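Local coordinates for putative hydrogenase expression/formation protein hupG (Rhodopseudomonas palustris, PDB 2QSI), which is of unknown function but, as a HupG/HyaE family member with a thioredoxin-like fold, probably assists hydrogenase expression or assembly, at residues Ala23-Phe28 / Met82-Val87; Ile35-Phe40 / Val55-Leu60; Gly80-Ala83 / Val89-Ser92; Gly103-Ile108 / Gly119-Glu124. All coordinates share one frame; numbering follows the deposited sequence.

Contact 1. Residues Ala23-Phe28 / Met82-Val87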
loop_
_atom_site.group_PDB
_atom_site.type_symbol
_atom_site.label_atom_id
_atom_site.label_comp_id
_atom_site.label_asym_id
_atom_site.label_seq_id
_atom_site.Cartn_x
_atom_site.Cartn_y
_atom_site.Cartn_z
ATOM N N ALA A 23 11.038 3.188 12.376
ATOM C CA ALA A 23 10.190 2.578 13.417
ATOM C C ALA A 23 8.736 3.046 13.386
ATOM O O ALA A 23 7.836 2.278 13.752
ATOM C CB ALA A 23 10.785 2.843 14.804
ATOM N N THR A 24 8.504 4.290 12.968
ATOM C CA THR A 24 7.167 4.904 13.024
ATOM C C THR A 24 6.481 5.151 11.678
ATOM O O THR A 24 5.280 5.429 11.653
ATOM C CB THR A 24 7.185 6.251 13.784
ATOM O OG1 THR A 24 7.904 7.244 13.029
ATOM C CG2 THR A 24 7.812 6.082 15.148
ATOM N N VAL A 25 7.206 5.050 10.565
ATOM C CA VAL A 25 6.594 5.340 9.250
ATOM C C VAL A 25 5.495 4.337 8.824
ATOM O O VAL A 25 4.467 4.751 8.273
ATOM C CB VAL A 25 7.666 5.477 8.119
ATOM C CG1 VAL A 25 8.354 4.130 7.856
ATOM C CG2 VAL A 25 7.048 6.041 6.837
ATOM N N ASP A 26 5.688 3.036 9.079
ATOM C CA ASP A 26 4.703 2.032 8.593
ATOM C C ASP A 26 3.303 2.368 9.048
ATOM O O ASP A 26 2.376 2.453 8.229
ATOM C CB ASP A 26 5.032 0.608 9.048
ATOM C CG ASP A 26 6.271 0.057 8.392
ATOM O OD1 ASP A 26 6.702 0.538 7.331
ATOM O OD2 ASP A 26 6.856 -0.849 8.958
ATOM N N ASP A 27 3.135 2.535 10.358
ATOM C CA ASP A 27 1.819 2.837 10.903
ATOM C C ASP A 27 1.346 4.235 10.462
ATOM O O ASP A 27 0.146 4.431 10.214
ATOM C CB ASP A 27 1.775 2.697 12.443
ATOM C CG ASP A 27 2.130 1.287 12.942
ATOM O OD1 ASP A 27 1.962 0.271 12.227
ATOM O OD2 ASP A 27 2.570 1.191 14.102
ATOM N N PHE A 28 2.263 5.199 10.324
ATOM C CA PHE A 28 1.868 6.532 9.842
ATOM C C PHE A 28 1.129 6.431 8.503
ATOM O O PHE A 28 0.077 7.017 8.313
ATOM C CB PHE A 28 3.085 7.469 9.687
ATOM C CG PHE A 28 2.706 8.832 9.256
ATOM C CD1 PHE A 28 2.110 9.702 10.144
ATOM C CD2 PHE A 28 2.881 9.239 7.941
ATOM C CE1 PHE A 28 1.700 10.972 9.732
ATOM C CE2 PHE A 28 2.453 10.517 7.524
ATOM C CZ PHE A 28 1.862 11.359 8.415
HETATM N N MSE A 82 14.570 5.714 1.267
HETATM C CA MSE A 82 14.790 6.084 -0.113
HETATM C C MSE A 82 14.770 4.807 -0.968
HETATM O O MSE A 82 14.167 4.770 -2.017
HETATM C CB MSE A 82 16.124 6.813 -0.285
HETATM C CG MSE A 82 16.129 8.207 0.257
HETATM SE SE MSE A 82 17.903 8.954 0.203
HETATM C CE MSE A 82 18.029 9.338 -1.706
ATOM N N ALA A 83 15.442 3.781 -0.465
ATOM C CA ALA A 83 15.489 2.451 -1.082
ATOM C C ALA A 83 14.108 1.846 -1.166
ATOM O O ALA A 83 13.686 1.363 -2.205
ATOM C CB ALA A 83 16.434 1.547 -0.282
ATOM N N ARG A 84 13.373 1.895 -0.070
ATOM C CA ARG A 84 12.047 1.299 -0.050
ATOM C C ARG A 84 11.084 1.984 -0.998
ATOM O O ARG A 84 10.311 1.327 -1.680
ATOM C CB ARG A 84 11.488 1.384 1.342
ATOM C CG ARG A 84 10.050 0.960 1.458
ATOM C CD ARG A 84 9.684 0.970 2.870
ATOM N NE ARG A 84 8.249 0.981 3.042
ATOM C CZ ARG A 84 7.672 1.006 4.234
ATOM N NH1 ARG A 84 8.419 1.013 5.335
ATOM N NH2 ARG A 84 6.366 1.062 4.332
ATOM N N PHE A 85 11.099 3.317 -1.015
ATOM C CA PHE A 85 10.079 4.054 -1.716
ATOM C C PHE A 85 10.478 4.454 -3.134
ATOM O O PHE A 85 9.685 5.022 -3.831
ATOM C CB PHE A 85 9.615 5.248 -0.873
ATOM C CG PHE A 85 8.829 4.851 0.349
ATOM C CD1 PHE A 85 7.594 4.242 0.222
ATOM C CD2 PHE A 85 9.322 5.104 1.627
ATOM C CE1 PHE A 85 6.870 3.866 1.344
ATOM C CE2 PHE A 85 8.617 4.734 2.751
ATOM C CZ PHE A 85 7.392 4.089 2.608
ATOM N N GLY A 86 11.702 4.156 -3.554
ATOM C CA GLY A 86 12.185 4.462 -4.903
ATOM C C GLY A 86 12.679 5.886 -5.118
ATOM O O GLY A 86 12.444 6.465 -6.154
ATOM N N VAL A 87 13.294 6.467 -4.097
ATOM C CA VAL A 87 13.806 7.844 -4.145
ATOM C C VAL A 87 15.297 7.759 -4.436
ATOM O O VAL A 87 16.022 7.065 -3.736
ATOM C CB VAL A 87 13.571 8.576 -2.804
ATOM C CG1 VAL A 87 14.051 10.040 -2.892
ATOM C CG2 VAL A 87 12.067 8.542 -2.430
HETATM O O HOH W 1 3.474 1.163 5.663
#
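Asp26 and Arg84 form a salt bridge between two helices of a thioredoxin-like fold, helix 25-30 and the end of helix 78-85. A single carboxylate oxygen does the work: Asp26 OD1 accepts from Arg84 NH1 at 2.7 Å, with an N-H...O angle of 151°, and more weakly from Arg84 NH2 at 3.1 Å. OD1 lies at the edge of the guanidinium, close to its plane, although the carboxylate itself is turned 48° from that plane. The side chain of Arg84 can span the gap because it is fully stretched, CG anti to the backbone N (chi1 173°) and extended on to NE. Val25, the apolar neighbour of Asp26, brings CG1 to 4.0 Å from Arg84 NH1, so the end of the arginine also passes alongside a buried valine, which packs on Val20. A water links Asp26 O to Arg84 NH2, its bond to the nitrogen being weak. Arg84 NH2 has a second charged partner, Glu99 of the second subunit, so one guanidinium ties the two helices to the dimer interface. With an alanine in place of Arg84, Asp26 would probably be left without its positive mate and Glu99 of the second subunit without one of its charged partners. Beneath the arginine lies Phe85, whose CZ sits 3.1 Å off the guanidinium plane near its rim, while Arg84 CG stands over the centre of the ring.

Contact 2. Residues Ile35-Phe40 / Val55-Leu60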
loop_
_atom_site.group_PDB
_atom_site.type_symbol
_atom_site.label_atom_id
_atom_site.label_comp_id
_atom_site.label_asym_id
_atom_site.label_seq_id
_atom_site.Cartn_x
_atom_site.Cartn_y
_atom_site.Cartn_z
ATOM N N ILE A 35 -3.436 10.034 0.944
ATOM C CA ILE A 35 -2.164 9.821 0.230
ATOM C C ILE A 35 -1.100 10.572 1.037
ATOM O O ILE A 35 -1.319 11.713 1.476
ATOM C CB ILE A 35 -2.242 10.356 -1.228
ATOM C CG1 ILE A 35 -3.217 9.532 -2.122
ATOM C CG2 ILE A 35 -0.878 10.427 -1.888
ATOM C CD1 ILE A 35 -3.092 8.092 -1.954
ATOM N N VAL A 36 0.021 9.902 1.258
ATOM C CA VAL A 36 1.107 10.432 2.026
ATOM C C VAL A 36 2.201 11.045 1.165
ATOM O O VAL A 36 2.651 10.470 0.186
ATOM C CB VAL A 36 1.678 9.321 2.942
ATOM C CG1 VAL A 36 2.911 9.852 3.719
ATOM C CG2 VAL A 36 0.523 8.824 3.903
ATOM N N VAL A 37 2.638 12.232 1.562
ATOM C CA VAL A 37 3.776 12.873 0.940
ATOM C C VAL A 37 4.953 12.792 1.933
ATOM O O VAL A 37 4.936 13.434 3.012
ATOM C CB VAL A 37 3.470 14.314 0.572
ATOM C CG1 VAL A 37 4.668 14.948 -0.180
ATOM C CG2 VAL A 37 2.203 14.385 -0.305
ATOM N N LEU A 38 5.955 11.994 1.584
ATOM C CA LEU A 38 7.141 11.870 2.408
ATOM C C LEU A 38 8.182 12.801 1.860
ATOM O O LEU A 38 8.497 12.741 0.668
ATOM C CB LEU A 38 7.717 10.457 2.382
ATOM C CG LEU A 38 6.864 9.333 2.948
ATOM C CD1 LEU A 38 7.614 7.991 2.743
ATOM C CD2 LEU A 38 6.457 9.636 4.374
ATOM N N PHE A 39 8.688 13.648 2.753
ATOM C CA PHE A 39 9.697 14.663 2.475
ATOM C C PHE A 39 11.065 14.168 2.910
ATOM O O PHE A 39 11.323 13.994 4.104
ATOM C CB PHE A 39 9.332 15.959 3.217
ATOM C CG PHE A 39 10.375 17.023 3.154
ATOM C CD1 PHE A 39 11.097 17.265 2.010
ATOM C CD2 PHE A 39 10.566 17.860 4.259
ATOM C CE1 PHE A 39 12.055 18.317 1.988
ATOM C CE2 PHE A 39 11.476 18.853 4.239
ATOM C CZ PHE A 39 12.231 19.083 3.095
ATOM N N PHE A 40 11.925 13.963 1.903
ATOM C CA PHE A 40 13.365 13.696 2.100
ATOM C C PHE A 40 14.134 14.995 1.932
ATOM O O PHE A 40 14.189 15.595 0.830
ATOM C CB PHE A 40 13.841 12.663 1.090
ATOM C CG PHE A 40 13.206 11.301 1.277
ATOM C CD1 PHE A 40 13.871 10.299 2.000
ATOM C CD2 PHE A 40 11.930 11.012 0.773
ATOM C CE1 PHE A 40 13.305 9.027 2.149
ATOM C CE2 PHE A 40 11.335 9.773 0.988
ATOM C CZ PHE A 40 12.016 8.787 1.692
ATOM N N VAL A 55 9.352 24.707 3.396
ATOM C CA VAL A 55 8.438 25.837 3.598
ATOM C C VAL A 55 7.236 25.694 2.695
ATOM O O VAL A 55 6.124 25.988 3.119
ATOM C CB VAL A 55 9.110 27.256 3.439
ATOM C CG1 VAL A 55 10.301 27.413 4.361
ATOM C CG2 VAL A 55 9.520 27.524 2.036
ATOM N N VAL A 56 7.415 25.203 1.478
ATOM C CA VAL A 56 6.268 25.020 0.585
ATOM C C VAL A 56 5.437 23.764 0.798
ATOM O O VAL A 56 4.280 23.705 0.376
ATOM C CB VAL A 56 6.621 25.174 -0.934
ATOM C CG1 VAL A 56 7.255 26.556 -1.157
ATOM C CG2 VAL A 56 7.489 24.057 -1.472
ATOM N N LEU A 57 5.970 22.802 1.516
ATOM C CA LEU A 57 5.303 21.494 1.620
ATOM C C LEU A 57 3.903 21.630 2.247
ATOM O O LEU A 57 2.939 21.081 1.702
ATOM C CB LEU A 57 6.174 20.521 2.412
ATOM C CG LEU A 57 5.644 19.130 2.747
ATOM C CD1 LEU A 57 5.147 18.389 1.497
ATOM C CD2 LEU A 57 6.730 18.393 3.451
ATOM N N PRO A 58 3.770 22.381 3.377
ATOM C CA PRO A 58 2.422 22.523 3.946
ATOM C C PRO A 58 1.454 23.253 3.009
ATOM O O PRO A 58 0.276 22.943 3.016
ATOM C CB PRO A 58 2.653 23.315 5.250
ATOM C CG PRO A 58 4.038 23.670 5.283
ATOM C CD PRO A 58 4.793 22.974 4.236
ATOM N N GLU A 59 1.954 24.134 2.147
ATOM C CA GLU A 59 1.104 24.844 1.151
ATOM C C GLU A 59 0.639 23.874 0.086
ATOM O O GLU A 59 -0.518 23.906 -0.340
ATOM C CB GLU A 59 1.832 26.007 0.482
ATOM C CG GLU A 59 2.128 27.169 1.427
ATOM C CD GLU A 59 1.038 28.220 1.530
ATOM O OE1 GLU A 59 -0.135 27.947 1.259
ATOM O OE2 GLU A 59 1.371 29.326 1.970
ATOM N N LEU A 60 1.537 22.956 -0.295
ATOM C CA LEU A 60 1.185 21.890 -1.254
ATOM C C LEU A 60 0.120 20.945 -0.724
ATOM O O LEU A 60 -0.834 20.613 -1.440
ATOM C CB LEU A 60 2.415 21.066 -1.594
ATOM C CG LEU A 60 2.402 20.134 -2.785
ATOM C CD1 LEU A 60 1.710 20.736 -4.044
ATOM C CD2 LEU A 60 3.894 19.756 -3.078
#
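Leu57, which meets Val37 and Phe39, rides on a helical turn whose backbone bond runs from Leu60 N to Val56 O at 2.9 Å. Just before it, Pro58, which has no amide hydrogen, and Glu59 make no backbone bond to the preceding turn, and the helix is kinked there. Across the contact itself the chemistry is purely apolar. Leu57 divides its two methyls between two strand residues: CD1 reaches Val37 CG1 at 3.9 Å, and CD2 lies 3.6 Å from Phe39 CB and 3.9 Å from Phe39 CG. The leucine thus straddles Val37 and Phe39, whose side chains leave the same side of the strand. Phe39 has CG anti to its own backbone N (chi1 173°), which swings the ring away along the strand and lets CD2 settle at its root, at an oblique approach to the ring. All three residues are buried. Strand 35-40 and helix 50-62 are the first two elements of a beta-alpha-beta unit completed by strand 68-73. Within it, Val37 also packs on Ile61 and Phe39 on Leu53 and Ala54, whereas Leu38 and Phe40 project from the other side of the sheet onto helix 78-85.

Contact 3. Residues Gly80-Ala83 / Val89-Ser92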
loop_
_atom_site.group_PDB
_atom_site.type_symbol
_atom_site.label_atom_id
_atom_site.label_comp_id
_atom_site.label_asym_id
_atom_site.label_seq_id
_atom_site.Cartn_x
_atom_site.Cartn_y
_atom_site.Cartn_z
ATOM N N GLY A 80 17.395 3.870 4.120
ATOM C CA GLY A 80 16.447 2.771 4.024
ATOM C C GLY A 80 15.113 3.162 3.394
ATOM O O GLY A 80 14.532 2.392 2.642
ATOM N N LEU A 81 14.622 4.361 3.681
ATOM C CA LEU A 81 13.327 4.737 3.126
ATOM C C LEU A 81 13.424 5.161 1.653
ATOM O O LEU A 81 12.468 4.963 0.856
ATOM C CB LEU A 81 12.620 5.769 4.028
ATOM C CG LEU A 81 12.135 5.245 5.400
ATOM C CD1 LEU A 81 11.233 6.293 6.099
ATOM C CD2 LEU A 81 11.457 3.809 5.377
HETATM N N MSE A 82 14.570 5.714 1.267
HETATM C CA MSE A 82 14.790 6.084 -0.113
HETATM C C MSE A 82 14.770 4.807 -0.968
HETATM O O MSE A 82 14.167 4.770 -2.017
HETATM C CB MSE A 82 16.124 6.813 -0.285
HETATM C CG MSE A 82 16.129 8.207 0.257
HETATM SE SE MSE A 82 17.903 8.954 0.203
HETATM C CE MSE A 82 18.029 9.338 -1.706
ATOM N N ALA A 83 15.442 3.781 -0.465
ATOM C CA ALA A 83 15.489 2.451 -1.082
ATOM C C ALA A 83 14.108 1.846 -1.166
ATOM O O ALA A 83 13.686 1.363 -2.205
ATOM C CB ALA A 83 16.434 1.547 -0.282
ATOM N N VAL A 89 17.468 10.649 -5.082
ATOM C CA VAL A 89 18.264 11.775 -4.584
ATOM C C VAL A 89 17.488 12.633 -3.572
ATOM O O VAL A 89 16.267 12.510 -3.451
ATOM C CB VAL A 89 18.723 12.666 -5.775
ATOM C CG1 VAL A 89 19.528 11.850 -6.773
ATOM C CG2 VAL A 89 17.528 13.349 -6.460
ATOM N N CYS A 90 18.196 13.488 -2.836
ATOM C CA CYS A 90 17.570 14.459 -1.958
ATOM C C CYS A 90 17.887 15.860 -2.450
ATOM O O CYS A 90 18.850 16.061 -3.189
ATOM C CB CYS A 90 18.045 14.328 -0.506
ATOM S SG CYS A 90 17.746 12.693 0.082
ATOM N N PRO A 91 17.023 16.818 -2.137
ATOM C CA PRO A 91 15.697 16.637 -1.534
ATOM C C PRO A 91 14.719 16.062 -2.570
ATOM O O PRO A 91 14.922 16.229 -3.783
ATOM C CB PRO A 91 15.292 18.054 -1.115
ATOM C CG PRO A 91 16.104 18.960 -1.995
ATOM C CD PRO A 91 17.323 18.224 -2.451
ATOM N N SER A 92 13.709 15.349 -2.088
ATOM C CA SER A 92 12.642 14.801 -2.897
ATOM C C SER A 92 11.341 14.762 -2.078
ATOM O O SER A 92 11.378 14.703 -0.858
ATOM C CB SER A 92 12.957 13.334 -3.330
ATOM O OG SER A 92 13.925 13.276 -4.371
#
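The cis-proline loop, a hallmark of the thioredoxin fold, supplies one side of this contact: the peptide between Cys90 and Pro91 is cis, and Met82 of helix 78-85, a selenomethionine in the crystal, reaches across to it. Selenium and sulfur pack together, Met82 SE and Cys90 SG lying 3.7 Å apart. The terminal methyl touches backbone as well, Met82 CE lying 3.7 Å from Val89 N and 3.8 Å from Val89 CA. A bend at the last torsion (chi3 76°) makes this double contact possible, turning CE toward Val89 without taking it off the cysteine, whose SG is 3.8 Å from Met82 CE. Cys90 SG is covalently linked to a sulfur of a bound dithiothreitol, and Met82, Val89 and Cys90 all line the pocket that holds it, so the selenomethionine packs directly beside the modified thiol. The ligand probably came from the crystallisation liquor, and the adduct is consistent with a thiol that a small dithiol can reach, and does not by itself establish a redox role. The loop is braced internally by a short bond of 2.6 Å from Ser92 OG to Val89 O, the donor tilted 35° from the carbonyl plane. Beyond the pocket, Met82 and Cys90 both pack on Phe40 of strand 35-40. Ser92 opens strand 92-106, bonding to the backbone of Phe40 and pairing antiparallel with a strand of the second subunit, which carries the sheet across the interface.

Contact 4. Residues Gly103-Ile108 / Gly119-Glu124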
loop_
_atom_site.group_PDB
_atom_site.type_symbol
_atom_site.label_atom_id
_atom_site.label_comp_id
_atom_site.label_asym_id
_atom_site.label_seq_id
_atom_site.Cartn_x
_atom_site.Cartn_y
_atom_site.Cartn_z
ATOM N N GLY A 103 -11.742 -5.651 0.170
ATOM C CA GLY A 103 -12.831 -6.497 0.578
ATOM C C GLY A 103 -12.283 -7.744 1.230
ATOM O O GLY A 103 -11.112 -8.093 1.035
ATOM N N VAL A 104 -13.147 -8.424 1.977
ATOM C CA VAL A 104 -12.815 -9.734 2.578
ATOM C C VAL A 104 -13.962 -10.660 2.191
ATOM O O VAL A 104 -15.140 -10.337 2.425
ATOM C CB VAL A 104 -12.724 -9.675 4.121
ATOM C CG1 VAL A 104 -12.413 -11.087 4.738
ATOM C CG2 VAL A 104 -11.721 -8.569 4.561
ATOM N N ILE A 105 -13.625 -11.803 1.603
ATOM C CA ILE A 105 -14.624 -12.802 1.243
ATOM C C ILE A 105 -14.590 -13.987 2.202
ATOM O O ILE A 105 -13.775 -14.897 2.053
ATOM C CB ILE A 105 -14.417 -13.314 -0.196
ATOM C CG1 ILE A 105 -14.333 -12.139 -1.173
ATOM C CG2 ILE A 105 -15.538 -14.263 -0.590
ATOM C CD1 ILE A 105 -14.026 -12.549 -2.597
ATOM N N ALA A 106 -15.483 -13.970 3.187
ATOM C CA ALA A 106 -15.342 -14.820 4.363
ATOM C C ALA A 106 -16.219 -16.063 4.254
ATOM O O ALA A 106 -17.287 -16.028 3.644
ATOM C CB ALA A 106 -15.678 -14.039 5.625
ATOM N N LYS A 107 -15.761 -17.158 4.850
ATOM C CA LYS A 107 -16.467 -18.431 4.762
ATOM C C LYS A 107 -16.440 -18.979 3.338
ATOM O O LYS A 107 -16.018 -18.292 2.407
ATOM C CB LYS A 107 -17.913 -18.275 5.238
ATOM C CG LYS A 107 -18.045 -17.744 6.655
ATOM C CD LYS A 107 -19.369 -18.155 7.278
ATOM C CE LYS A 107 -20.455 -17.130 6.996
ATOM N NZ LYS A 107 -21.693 -17.402 7.778
ATOM N N ILE A 108 -16.892 -20.218 3.178
ATOM C CA ILE A 108 -16.742 -20.930 1.914
ATOM C C ILE A 108 -17.893 -20.617 0.965
ATOM O O ILE A 108 -19.059 -20.831 1.296
ATOM C CB ILE A 108 -16.667 -22.453 2.130
ATOM C CG1 ILE A 108 -16.336 -23.162 0.816
ATOM C CG2 ILE A 108 -17.975 -22.974 2.707
ATOM C CD1 ILE A 108 -15.093 -22.634 0.133
ATOM N N GLY A 119 -14.196 -9.745 -9.323
ATOM C CA GLY A 119 -14.444 -8.899 -10.467
ATOM C C GLY A 119 -14.916 -7.511 -10.078
ATOM O O GLY A 119 -14.432 -6.496 -10.609
ATOM N N ALA A 120 -15.841 -7.457 -9.131
ATOM C CA ALA A 120 -16.405 -6.191 -8.691
ATOM C C ALA A 120 -15.337 -5.306 -8.048
ATOM O O ALA A 120 -15.326 -4.093 -8.262
ATOM C CB ALA A 120 -17.584 -6.410 -7.708
HETATM N N MSE A 121 -14.448 -5.905 -7.264
HETATM C CA MSE A 121 -13.413 -5.161 -6.589
HETATM C C MSE A 121 -12.393 -4.635 -7.597
HETATM O O MSE A 121 -11.954 -3.502 -7.472
HETATM C CB MSE A 121 -12.719 -6.004 -5.527
HETATM C CG MSE A 121 -13.644 -6.416 -4.376
HETATM SE SE MSE A 121 -12.733 -7.550 -3.072
HETATM C CE MSE A 121 -14.219 -8.552 -2.328
ATOM N N LEU A 122 -12.025 -5.457 -8.572
ATOM C CA LEU A 122 -11.139 -5.020 -9.649
ATOM C C LEU A 122 -11.784 -3.886 -10.468
ATOM O O LEU A 122 -11.081 -2.940 -10.872
ATOM C CB LEU A 122 -10.722 -6.209 -10.541
ATOM C CG LEU A 122 -9.780 -7.251 -9.894
ATOM C CD1 LEU A 122 -9.472 -8.415 -10.835
ATOM C CD2 LEU A 122 -8.475 -6.691 -9.282
ATOM N N ALA A 123 -13.104 -3.943 -10.686
ATOM C CA ALA A 123 -13.814 -2.859 -11.383
ATOM C C ALA A 123 -13.707 -1.549 -10.605
ATOM O O ALA A 123 -13.496 -0.473 -11.187
ATOM C CB ALA A 123 -15.256 -3.226 -11.605
ATOM N N GLU A 124 -13.852 -1.623 -9.287
ATOM C CA GLU A 124 -13.770 -0.408 -8.478
ATOM C C GLU A 124 -12.359 0.185 -8.544
ATOM O O GLU A 124 -12.197 1.411 -8.632
ATOM C CB GLU A 124 -14.230 -0.661 -7.039
ATOM C CG GLU A 124 -14.636 0.622 -6.267
ATOM C CD GLU A 124 -15.878 1.352 -6.837
ATOM O OE1 GLU A 124 -16.107 1.343 -8.070
ATOM O OE2 GLU A 124 -16.627 1.954 -6.040
#
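Met121, a selenomethionine in this crystal, lies with its outer end across Gly103 and Ile105, and the orientation of that one chain defines the contact. It is extended beyond CG, with chi3 at -154°, and so spans the distance from helix 111-126 to the strand. Its SE comes to rest 3.8 Å from Gly103 CA, and CE continues to Ile105, where it lies 3.8 Å from CG1 and 4.0 Å from CD1. Ile105 sends CG1 back beside its own backbone N (chi1 -52°), which places that branch, and CD1 at its end, against the methyl; the two side chains cross obliquely. Gly103 contributes bare backbone. A CB on it would point at the helix and fall 2.5 Å from Met121 CE, so the missing side chain is what allows selenium and methyl to come this close to the strand backbone. The short segments, strand 103-106 and helix 119-124, run antiparallel, their axes 10.5 Å apart at closest approach, as expected of a strand that turns back into the helix following it. Ile105 also packs on Tyr114, Gln117 and Ile118 of that helix. Residues Gly103 to Ala106 pair antiparallel with a strand of the second subunit, and Met121 touches Val95 of the second subunit; the strand therefore extends that subunit's sheet while the helix packs against it. The side chains that meet are apolar, and with no hydrogen bond or charge pair between the segments the contact rests on dispersion and shape.

Contacts 1, 2 and 3 cluster in one thioredoxin-like body; contact 4 stands apart within the chain, although its counterpart in the second subunit reaches contact 3, where Ala106 of that subunit packs on Val89. Phe40, from the strand of contact 2, joins the first three: its CE1 is 3.5 Å from Met82 CG, its CE2 3.7 Å from Val87 CG2, and its N probably hydrogen-bonds to Ser92 O at 2.9 Å. Contacts 1 and 3 share helix 78-85, with centres 10 Å apart, so the salt-bridged helix end of contact 1 belongs to the same element that lines the dithiothreitol pocket at contact 3. Contact 4 lies about 35 Å from contact 3, centre to centre. All four contacts touch the second subunit.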